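Side-chain contact in glutathione S-transferase (Acinetobacter baumannii, PDB 4MP4), which probably conjugates the thiol of glutathione to electrophilic substrates: residues A[199-202]-A[203-207]. Residues are numbered along the deposited sequence; the frame is centred on the assembly and turned at random.
Sequences PSVQ and KWLAL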
loop_
_atom_site.group_PDB
_atom_site.type_symbol
_atom_site.label_atom_id
_atom_site.label_comp_id
_atom_site.label_asym_id
_atom_site.label_seq_id
_atom_site.Cartn_x
_atom_site.Cartn_y
_atom_site.Cartn_z
ATOM N N PRO A 199 14.690 -17.087 -12.361
ATOM C CA PRO A 199 14.260 -17.135 -13.763
ATOM C C PRO A 199 13.144 -16.155 -14.136
ATOM O O PRO A 199 13.219 -15.559 -15.215
ATOM C CB PRO A 199 13.791 -18.593 -13.938
ATOM C CG PRO A 199 14.627 -19.347 -12.982
ATOM C CD PRO A 199 14.814 -18.442 -11.788
ATOM N N SER A 200 12.136 -16.002 -13.282
ATOM C CA SER A 200 11.041 -15.083 -13.557
ATOM C C SER A 200 11.571 -13.662 -13.691
ATOM O O SER A 200 11.074 -12.871 -14.499
ATOM C CB SER A 200 10.020 -15.129 -12.420
ATOM O OG SER A 200 10.655 -14.849 -11.186
ATOM N N VAL A 201 12.582 -13.344 -12.890
ATOM C CA VAL A 201 13.181 -12.026 -12.897
ATOM C C VAL A 201 14.022 -11.902 -14.163
ATOM O O VAL A 201 13.941 -10.932 -14.908
ATOM C CB VAL A 201 14.024 -11.784 -11.609
ATOM C CG1 VAL A 201 14.820 -10.465 -11.707
ATOM C CG2 VAL A 201 13.121 -11.777 -10.379
ATOM N N GLN A 202 14.817 -12.921 -14.410
ATOM C CA GLN A 202 15.637 -12.994 -15.606
ATOM C C GLN A 202 14.758 -12.802 -16.852
ATOM O O GLN A 202 15.162 -12.152 -17.808
ATOM C CB GLN A 202 16.359 -14.341 -15.597
ATOM C CG GLN A 202 17.805 -14.363 -16.086
ATOM C CD GLN A 202 18.709 -13.298 -15.489
ATOM O OE1 GLN A 202 19.481 -12.684 -16.217
ATOM N NE2 GLN A 202 18.634 -13.084 -14.177
ATOM N N LYS A 203 13.532 -13.322 -16.822
ATOM C CA LYS A 203 12.623 -13.185 -17.975
ATOM C C LYS A 203 12.151 -11.740 -18.187
ATOM O O LYS A 203 11.996 -11.306 -19.327
ATOM C CB LYS A 203 11.434 -14.161 -17.886
ATOM C CG LYS A 203 11.767 -15.564 -18.400
ATOM C CD LYS A 203 10.761 -16.648 -17.969
ATOM C CE LYS A 203 9.515 -16.693 -18.852
ATOM N NZ LYS A 203 9.789 -16.962 -20.309
ATOM N N TRP A 204 11.930 -11.017 -17.088
ATOM C CA TRP A 204 11.699 -9.572 -17.136
ATOM C C TRP A 204 12.862 -8.835 -17.815
ATOM O O TRP A 204 12.648 -8.057 -18.752
ATOM C CB TRP A 204 11.479 -9.001 -15.720
ATOM C CG TRP A 204 11.138 -7.514 -15.670
ATOM C CD1 TRP A 204 11.935 -6.502 -15.212
ATOM C CD2 TRP A 204 9.909 -6.891 -16.077
ATOM N NE1 TRP A 204 11.280 -5.296 -15.296
ATOM C CE2 TRP A 204 10.033 -5.502 -15.829
ATOM C CE3 TRP A 204 8.712 -7.373 -16.627
ATOM C CZ2 TRP A 204 9.016 -4.586 -16.111
ATOM C CZ3 TRP A 204 7.696 -6.463 -16.916
ATOM C CH2 TRP A 204 7.856 -5.080 -16.653
ATOM N N LEU A 205 14.082 -9.086 -17.339
ATOM C CA LEU A 205 15.267 -8.377 -17.822
ATOM C C LEU A 205 15.508 -8.567 -19.315
ATOM O O LEU A 205 15.950 -7.648 -20.002
ATOM C CB LEU A 205 16.507 -8.785 -17.024
ATOM C CG LEU A 205 16.320 -8.674 -15.506
ATOM C CD1 LEU A 205 17.608 -9.011 -14.784
ATOM C CD2 LEU A 205 15.834 -7.285 -15.115
ATOM N N ALA A 206 15.199 -9.751 -19.820
ATOM C CA ALA A 206 15.359 -10.020 -21.249
ATOM C C ALA A 206 14.241 -9.327 -22.028
ATOM O O ALA A 206 14.473 -8.770 -23.111
ATOM C CB ALA A 206 15.343 -11.519 -21.511
ATOM N N LEU A 207 13.034 -9.363 -21.457
ATOM C CA LEU A 207 11.842 -8.825 -22.110
ATOM C C LEU A 207 12.020 -7.344 -22.345
ATOM O O LEU A 207 11.670 -6.840 -23.396
ATOM C CB LEU A 207 10.571 -9.094 -21.286
ATOM C CG LEU A 207 9.276 -8.421 -21.768
ATOM C CD1 LEU A 207 8.845 -8.942 -23.106
ATOM C CD2 LEU A 207 8.138 -8.588 -20.764
#
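With chi1 of L205 at -52°, CG is anti to its own carbonyl carbon and swings back beside the backbone N, which carries the isobutyl group towards V201 one turn earlier. The evidence is that L205 CG lies 3.3 Å from V201 O, and that CD1 of L205 stands 4.4 Å from CG1 of V201, a loose apolar contact. W204 takes another course: its CG is anti to the backbone N (chi1 -176°), so that the indole leads away from 199-202 and only its CB stays close, 3.2 Å from V201 O. K203 keeps the first part of its chain alongside the preceding turn, CB and CG both 3.5 Å from P199 O, before the chain bends at chi3 and chi4. Q202 brings its amide near the same leucine, NE2 4.2 Å from L205 CD1, too far for more than peripheral contact.

Four successive i to i+4 backbone bonds define the first turns of helix 199-215: K203 N to P199 O, W204 N to S200 O, L205 N to V201 O and A206 N to Q202 O. The straightest is L205 N to V201 O, 3.1 Å with 163° at the hydrogen; W204 N to S200 O, at 3.3 Å, is the longest.

Helix 199-215 spans the domain interface: V201 and L205 touch W196 of helix 186-196 within the C-terminal domain, whereas W204 meets F22 edge-to-face and also contacts the rings of F16 and F25 in the thioredoxin-like N-terminal domain. S200 OG is hydrogen-bonded to OE1 of E30, at the end of helix 19-30. Chemically, the carbonyls of 199-202 are thus engaged by backbone N-H groups, while the domains are joined here through aromatic and aliphatic packing supplemented by the buried serine hydroxyl's bond to a carboxylate.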